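Local coordinates for protein Aar187cp (Eremothecium gossypii, PDB 3ZIL) that probably regulates sister-chromatid cohesion through the cohesin complex, as the Wpl1 (Wapl) protein of this fungus, represented here by its C-terminal helical Wap1 domain, at residues S310-K315 with P342-D347; T302-V307 with Q324-V329; E354-D359 with T369-V374. All blocks are in the same frame, centred on the assembly; numbering follows the deposited sequence.

Interaction 1 of 3, residues S310-K315 with P342-D347; sequences SVFVKK and PPAEAD
Phe312 turns its ring to Glu345 through a first torsion that sets CG anti to the backbone N (chi1 166°). Glu345 answers with a chain bent at its second torsion (chi2 85°), which folds the carboxylate back over the ring. Its CG lies over the centre of one ring face, 3.9 Å from the Phe312 ring centroid, in a CH-pi contact. The carboxylate continues this cover. Glu345 CD comes to 3.7 Å from Phe312 CE2, and the carboxylate and ring planes lie 7° apart, stacked. The two side chains as a whole cross at about a right angle. The far end of the ring meets Ala344. Phe312 CZ touches Ala344 CB at 3.6 Å, and Phe312 CE1 lies 3.6 Å from Ala344 O, reached obliquely.

The contact joins the C-terminal end of helix 304-313 to the first turn of helix 343-360, where Pro342 takes the N-cap position. Val311 and Lys315 extend the join by packing on Phe348 of the second helix. The site is at the surface of the Wap1 domain.

No hydrogen bond links the two segments. The CG hydrogens give the favourable part of the contact. The stacked carboxylate probably adds dispersion but little electrostatic gain, its charge facing the pi cloud. The nearby helix N-terminus would probably favour that negative charge.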
# COMPACT_ATOMS: atom_id res chain seq x y z
N SER A 310 24.20 -3.52 25.98
CA SER A 310 24.89 -2.31 25.53
C SER A 310 24.31 -1.05 26.11
O SER A 310 25.01 -0.21 26.66
CB SER A 310 24.77 -2.18 24.02
OG SER A 310 26.02 -2.36 23.39
N VAL A 311 23.00 -0.92 25.94
CA VAL A 311 22.26 0.26 26.35
C VAL A 311 22.24 0.42 27.89
O VAL A 311 22.33 1.53 28.44
CB VAL A 311 20.81 0.16 25.81
CG1 VAL A 311 19.90 1.18 26.45
CG2 VAL A 311 20.79 0.26 24.28
N PHE A 312 22.10 -0.71 28.58
CA PHE A 312 22.00 -0.71 30.02
C PHE A 312 23.32 -0.28 30.67
O PHE A 312 23.32 0.47 31.65
CB PHE A 312 21.65 -2.10 30.52
CG PHE A 312 21.86 -2.25 32.00
CD1 PHE A 312 20.98 -1.63 32.90
CD2 PHE A 312 22.95 -2.99 32.51
CE1 PHE A 312 21.19 -1.76 34.28
CE2 PHE A 312 23.14 -3.14 33.88
CZ PHE A 312 22.28 -2.53 34.76
N VAL A 313 24.43 -0.80 30.13
CA VAL A 313 25.75 -0.55 30.69
C VAL A 313 26.07 0.91 30.54
O VAL A 313 26.29 1.60 31.52
CB VAL A 313 26.89 -1.48 30.15
CG1 VAL A 313 26.61 -2.95 30.47
CG2 VAL A 313 27.15 -1.30 28.66
N LYS A 314 26.06 1.38 29.31
CA LYS A 314 26.38 2.76 29.02
C LYS A 314 25.06 3.44 28.91
O LYS A 314 24.57 3.57 27.79
CB LYS A 314 27.09 2.85 27.66
CG LYS A 314 28.26 1.90 27.50
CD LYS A 314 28.13 1.13 26.20
CE LYS A 314 29.22 0.07 26.06
NZ LYS A 314 28.88 -0.99 25.05
N LYS A 315 24.46 3.81 30.04
CA LYS A 315 23.15 4.50 30.11
C LYS A 315 23.18 5.75 29.23
O LYS A 315 24.26 6.31 29.02
CB LYS A 315 22.90 4.98 31.51
CG LYS A 315 22.42 3.94 32.50
CD LYS A 315 21.69 4.64 33.65
CE LYS A 315 20.88 3.65 34.46
NZ LYS A 315 21.66 2.38 34.58
N PRO A 342 18.58 -9.67 36.03
CA PRO A 342 18.98 -9.34 37.43
C PRO A 342 18.29 -8.04 37.81
O PRO A 342 17.89 -7.33 36.88
CB PRO A 342 20.49 -9.14 37.32
CG PRO A 342 20.89 -9.91 36.12
CD PRO A 342 19.75 -9.74 35.14
N PRO A 343 18.13 -7.74 39.14
CA PRO A 343 17.38 -6.56 39.61
C PRO A 343 17.72 -5.16 39.01
O PRO A 343 16.80 -4.35 38.83
CB PRO A 343 17.57 -6.60 41.14
CG PRO A 343 17.76 -8.07 41.46
CD PRO A 343 18.51 -8.64 40.26
N ALA A 344 19.00 -4.88 38.71
CA ALA A 344 19.46 -3.65 38.03
C ALA A 344 18.88 -3.56 36.62
O ALA A 344 18.31 -2.54 36.24
CB ALA A 344 21.00 -3.59 37.94
N GLU A 345 19.11 -4.60 35.83
CA GLU A 345 18.58 -4.67 34.45
C GLU A 345 17.04 -4.52 34.38
O GLU A 345 16.54 -3.70 33.58
CB GLU A 345 19.06 -5.94 33.76
CG GLU A 345 20.55 -5.93 33.38
CD GLU A 345 21.47 -6.38 34.55
OE1 GLU A 345 21.11 -6.16 35.73
OE2 GLU A 345 22.55 -6.96 34.32
N ALA A 346 16.31 -5.28 35.20
CA ALA A 346 14.83 -5.18 35.32
C ALA A 346 14.33 -3.79 35.71
O ALA A 346 13.37 -3.30 35.13
CB ALA A 346 14.27 -6.24 36.27
N ASP A 347 14.98 -3.16 36.70
CA ASP A 347 14.57 -1.83 37.13
C ASP A 347 14.84 -0.74 36.08
O ASP A 347 14.06 0.21 35.99
CB ASP A 347 15.24 -1.45 38.48
CG ASP A 347 14.62 -0.20 39.11
OD1 ASP A 347 13.44 -0.19 39.53
OD2 ASP A 347 15.29 0.80 39.19

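Interaction 2 of 3, residues T302-V307 with Q324-V329; sequences TNFGAV and QLFLLV
The Phe304 ring carries the Phe326 ring on one face, in an offset stack. The centroids are 4.5 Å apart and the planes are tilted by 27°. Phe326 CE1 sits 3.3 Å above the plane of Phe304, displaced toward the rim. The closest pair is Phe304 CD2 and Phe326 CE1, 3.4 Å apart. The edge of the Phe326 ring meets the carbonyl oxygen Phe304 O, which lies in the ring plane, 4.0 Å from Phe326 CE2. Val329 also reaches Phe304, from an oblique direction, with its CG1 3.8 Å from Phe304 CE2. On the other ring, Phe326 CZ is in contact with Val307 CB at 3.5 Å, again obliquely.

Phe326 gets there by extending its ring, with CG anti to the backbone N (chi1 177°), toward helix 304-313. Its outer end fits between Phe304 and Val307, one helical turn apart. Phe304 has CG anti to its carbonyl carbon and beside the backbone N (chi1 -85°), which presents the ring face to Phe326.

These residues join the start of helix 304-313 to helix 321-336 in the C-terminal part of the Wap1 domain. Helix 248-261 adds Val259, which touches both phenylalanines, and helix 272-289 adds Leu285 against Phe304 and Leu286 against Val329. The contact is thus part of a core shared by several helices.

All four touching residues are buried and apolar, and no hydrogen bond crosses between the segments. The contact probably rests on the hydrophobic effect and dispersion. The tilted stack brings the end of one ring over the rim of the other, and the offset probably also eases repulsion between the two pi clouds.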
# COMPACT_ATOMS: atom_id res chain seq x y z
N THR A 302 15.52 -13.05 20.82
CA THR A 302 16.21 -13.00 22.10
C THR A 302 17.67 -12.52 21.94
O THR A 302 18.30 -12.13 22.92
CB THR A 302 16.20 -14.33 22.84
OG1 THR A 302 17.16 -15.19 22.23
CG2 THR A 302 14.81 -14.99 22.83
N ASN A 303 18.20 -12.53 20.72
CA ASN A 303 19.50 -11.90 20.49
C ASN A 303 19.42 -10.41 20.54
O ASN A 303 20.44 -9.74 20.36
CB ASN A 303 20.02 -12.22 19.13
CG ASN A 303 20.38 -13.66 19.00
OD1 ASN A 303 20.65 -14.33 19.98
ND2 ASN A 303 20.34 -14.14 17.78
N PHE A 304 18.21 -9.89 20.73
CA PHE A 304 18.06 -8.46 21.08
C PHE A 304 18.69 -8.29 22.51
O PHE A 304 19.00 -7.14 22.92
CB PHE A 304 16.56 -8.05 21.16
CG PHE A 304 15.90 -7.63 19.82
CD1 PHE A 304 16.43 -7.98 18.60
CD2 PHE A 304 14.68 -6.91 19.85
CE1 PHE A 304 15.77 -7.60 17.42
CE2 PHE A 304 14.03 -6.51 18.68
CZ PHE A 304 14.58 -6.86 17.45
N GLY A 305 18.86 -9.41 23.24
CA GLY A 305 19.62 -9.41 24.53
C GLY A 305 20.90 -8.58 24.50
O GLY A 305 21.14 -7.73 25.39
N ALA A 306 21.71 -8.80 23.47
CA ALA A 306 23.01 -8.13 23.28
C ALA A 306 22.84 -6.63 23.32
O ALA A 306 23.49 -5.92 24.10
CB ALA A 306 23.66 -8.53 21.95
N VAL A 307 21.96 -6.14 22.49
CA VAL A 307 21.74 -4.70 22.36
C VAL A 307 21.24 -4.05 23.65
O VAL A 307 21.71 -3.01 24.06
CB VAL A 307 20.76 -4.42 21.19
CG1 VAL A 307 20.98 -3.01 20.65
CG2 VAL A 307 20.89 -5.52 20.10
N GLN A 324 13.21 3.43 22.69
CA GLN A 324 12.08 3.07 23.56
C GLN A 324 11.26 1.93 23.02
O GLN A 324 10.86 1.01 23.75
CB GLN A 324 11.19 4.29 23.75
CG GLN A 324 11.90 5.24 24.73
CD GLN A 324 11.27 6.61 24.71
OE1 GLN A 324 10.83 7.08 23.65
NE2 GLN A 324 11.21 7.26 25.87
N LEU A 325 11.02 1.99 21.71
CA LEU A 325 10.26 0.97 21.03
C LEU A 325 11.09 -0.34 21.07
O LEU A 325 10.56 -1.43 21.32
CB LEU A 325 10.06 1.51 19.58
CG LEU A 325 9.07 0.75 18.69
CD1 LEU A 325 7.79 0.36 19.45
CD2 LEU A 325 8.81 1.55 17.40
N PHE A 326 12.39 -0.24 20.86
CA PHE A 326 13.21 -1.45 20.90
C PHE A 326 13.09 -2.14 22.24
O PHE A 326 13.04 -3.36 22.32
CB PHE A 326 14.68 -1.11 20.59
CG PHE A 326 15.59 -2.29 20.68
CD1 PHE A 326 15.82 -3.08 19.60
CD2 PHE A 326 16.20 -2.62 21.88
CE1 PHE A 326 16.64 -4.19 19.68
CE2 PHE A 326 16.99 -3.76 21.99
CZ PHE A 326 17.23 -4.54 20.88
N LEU A 327 13.10 -1.34 23.32
CA LEU A 327 13.10 -1.90 24.68
C LEU A 327 11.75 -2.57 24.99
O LEU A 327 11.68 -3.56 25.69
CB LEU A 327 13.32 -0.77 25.68
CG LEU A 327 14.74 -0.18 25.69
CD1 LEU A 327 14.91 0.95 26.72
CD2 LEU A 327 15.80 -1.23 25.92
N LEU A 328 10.67 -1.94 24.52
CA LEU A 328 9.35 -2.52 24.68
C LEU A 328 9.30 -3.88 23.96
O LEU A 328 8.79 -4.86 24.52
CB LEU A 328 8.26 -1.55 24.15
CG LEU A 328 6.83 -2.07 24.06
CD1 LEU A 328 6.35 -2.62 25.38
CD2 LEU A 328 5.90 -0.97 23.56
N VAL A 329 9.80 -3.92 22.73
CA VAL A 329 9.69 -5.15 21.96
C VAL A 329 10.57 -6.20 22.69
O VAL A 329 10.14 -7.34 22.91
CB VAL A 329 10.10 -4.97 20.48
CG1 VAL A 329 10.42 -6.33 19.84
CG2 VAL A 329 9.04 -4.15 19.69

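Interaction 3 of 3, residues E354-D359 with T369-V374; sequences EAFATD and TRITRV
Ile371 and Phe356 cross at about a right angle. The isoleucine presents its CD1 end to the ring, and the approach is oblique. Ile371 CD1 lies 3.6 Å from Phe356 CD2 and 3.8 Å from Phe356 CG, so the contact falls on the CG-CD2 part of the ring. The same methyl also reaches the backbone, 3.7 Å from Ala357 N. The second branch of the isoleucine goes to the next residue: Ile371 CG2 meets Ala357 CB at 3.9 Å. The first torsion divides this work. CG2 is anti to the backbone N and CG1 is beside it (chi1 -68°), while the extended second torsion carries CD1 outward to Phe356.

The two segments form part of a helical hairpin. Helix 343-360 turns into helix 365-375 through a short connection, and Ala357 and Ile371 are the closest residues of the two backbones, with CA atoms 6.4 Å apart. The small alanine side chain suits this close approach. Leu328 of helix 321-336 also packs on Ile371, which ties the hairpin to the preceding helix.

On helix 343-360, Glu354 O accepts from both Thr358 N and Thr358 OG1, which reach it from opposite faces of its plane. The hydroxyl bond is 3.2 Å long, and Thr358 OG1 is tilted 24° from the carbonyl plane. Arg370, on the same helix as Ile371, makes a salt bridge with Glu291 and a hydrogen bond with Asn287.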
# COMPACT_ATOMS: atom_id res chain seq x y z
N GLU A 354 8.20 3.00 31.80
CA GLU A 354 7.23 3.91 32.44
C GLU A 354 7.31 5.33 31.89
O GLU A 354 6.30 5.99 31.70
CB GLU A 354 7.45 4.01 33.98
CG GLU A 354 6.94 2.85 34.78
CD GLU A 354 7.49 2.82 36.19
OE1 GLU A 354 8.42 3.61 36.54
OE2 GLU A 354 7.04 1.95 36.95
N ALA A 355 8.52 5.82 31.68
CA ALA A 355 8.69 7.09 31.04
C ALA A 355 8.11 7.11 29.57
O ALA A 355 7.56 8.09 29.12
CB ALA A 355 10.19 7.43 30.99
N PHE A 356 8.34 6.05 28.82
CA PHE A 356 7.78 5.91 27.42
C PHE A 356 6.26 5.93 27.47
O PHE A 356 5.61 6.58 26.62
CB PHE A 356 8.34 4.60 26.85
CG PHE A 356 8.01 4.31 25.39
CD1 PHE A 356 7.77 5.33 24.45
CD2 PHE A 356 8.05 2.98 24.93
CE1 PHE A 356 7.52 5.03 23.11
CE2 PHE A 356 7.77 2.67 23.58
CZ PHE A 356 7.53 3.69 22.69
N ALA A 357 5.68 5.28 28.49
CA ALA A 357 4.24 5.32 28.71
C ALA A 357 3.66 6.72 28.93
O ALA A 357 2.59 7.05 28.41
CB ALA A 357 3.81 4.40 29.85
N THR A 358 4.39 7.56 29.65
CA THR A 358 3.95 8.89 29.88
C THR A 358 4.01 9.70 28.61
O THR A 358 3.11 10.51 28.39
CB THR A 358 4.85 9.56 30.95
OG1 THR A 358 4.83 8.75 32.13
CG2 THR A 358 4.41 10.98 31.22
N ASP A 359 5.05 9.49 27.77
CA ASP A 359 5.10 10.18 26.45
C ASP A 359 3.94 9.75 25.58
O ASP A 359 3.15 10.62 25.13
CB ASP A 359 6.39 10.02 25.64
CG ASP A 359 7.61 10.47 26.36
OD1 ASP A 359 7.46 11.33 27.22
OD2 ASP A 359 8.72 9.95 26.07
N THR A 369 -0.79 0.92 26.00
CA THR A 369 -1.63 -0.16 26.49
C THR A 369 -0.70 -1.42 26.46
O THR A 369 -0.72 -2.27 27.37
CB THR A 369 -2.83 -0.14 25.51
OG1 THR A 369 -4.04 0.25 26.17
CG2 THR A 369 -2.97 -1.35 24.61
N ARG A 370 0.17 -1.50 25.46
CA ARG A 370 1.16 -2.59 25.41
C ARG A 370 2.28 -2.49 26.43
O ARG A 370 2.80 -3.49 26.89
CB ARG A 370 1.66 -2.76 23.99
CG ARG A 370 0.57 -3.50 23.24
CD ARG A 370 0.51 -3.10 21.83
NE ARG A 370 -0.38 -4.01 21.13
CZ ARG A 370 -0.32 -4.23 19.83
NH1 ARG A 370 0.61 -3.64 19.04
NH2 ARG A 370 -1.15 -5.07 19.32
N ILE A 371 2.64 -1.26 26.74
CA ILE A 371 3.62 -0.98 27.76
C ILE A 371 3.02 -1.41 29.12
O ILE A 371 3.64 -2.16 29.85
CB ILE A 371 4.02 0.51 27.79
CG1 ILE A 371 4.81 0.92 26.52
CG2 ILE A 371 4.90 0.74 29.01
CD1 ILE A 371 4.82 2.43 26.31
N THR A 372 1.82 -0.94 29.44
CA THR A 372 1.15 -1.28 30.69
C THR A 372 1.13 -2.78 30.96
O THR A 372 1.49 -3.22 32.04
CB THR A 372 -0.31 -0.81 30.69
OG1 THR A 372 -0.32 0.58 31.00
CG2 THR A 372 -1.13 -1.61 31.75
N ARG A 373 0.63 -3.53 29.97
CA ARG A 373 0.56 -4.97 29.99
C ARG A 373 1.90 -5.61 30.37
O ARG A 373 1.93 -6.48 31.26
CB ARG A 373 0.03 -5.49 28.62
CG ARG A 373 0.12 -6.99 28.40
CD ARG A 373 -0.51 -7.73 29.57
NE ARG A 373 -1.14 -9.00 29.21
CZ ARG A 373 -2.25 -9.46 29.78
NH1 ARG A 373 -2.89 -8.75 30.70
NH2 ARG A 373 -2.75 -10.63 29.40
N VAL A 374 2.99 -5.14 29.75
CA VAL A 374 4.33 -5.65 29.94
C VAL A 374 4.84 -5.26 31.33
O VAL A 374 5.47 -6.07 31.99
CB VAL A 374 5.30 -5.22 28.77
CG1 VAL A 374 6.38 -4.28 29.26
CG2 VAL A 374 5.99 -6.43 28.16

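In the fold
Interactions 2 and 3 are buried, whereas interaction 1 lies at the surface. Interactions 1 and 2 share helix 304-313, using its end and its start, and their centres are 12 Å apart. Interactions 1 and 3 likewise share helix 343-360, without touching each other. Interactions 2 and 3 meet directly: Gln324 and Leu325 pack on Phe356. Each contact uses phenylalanine differently. In the core it stacks on another ring or takes an isoleucine methyl, while at the surface it lies against a glutamate. None has a hydrogen bond between its segments, so packing joins these consecutive helices.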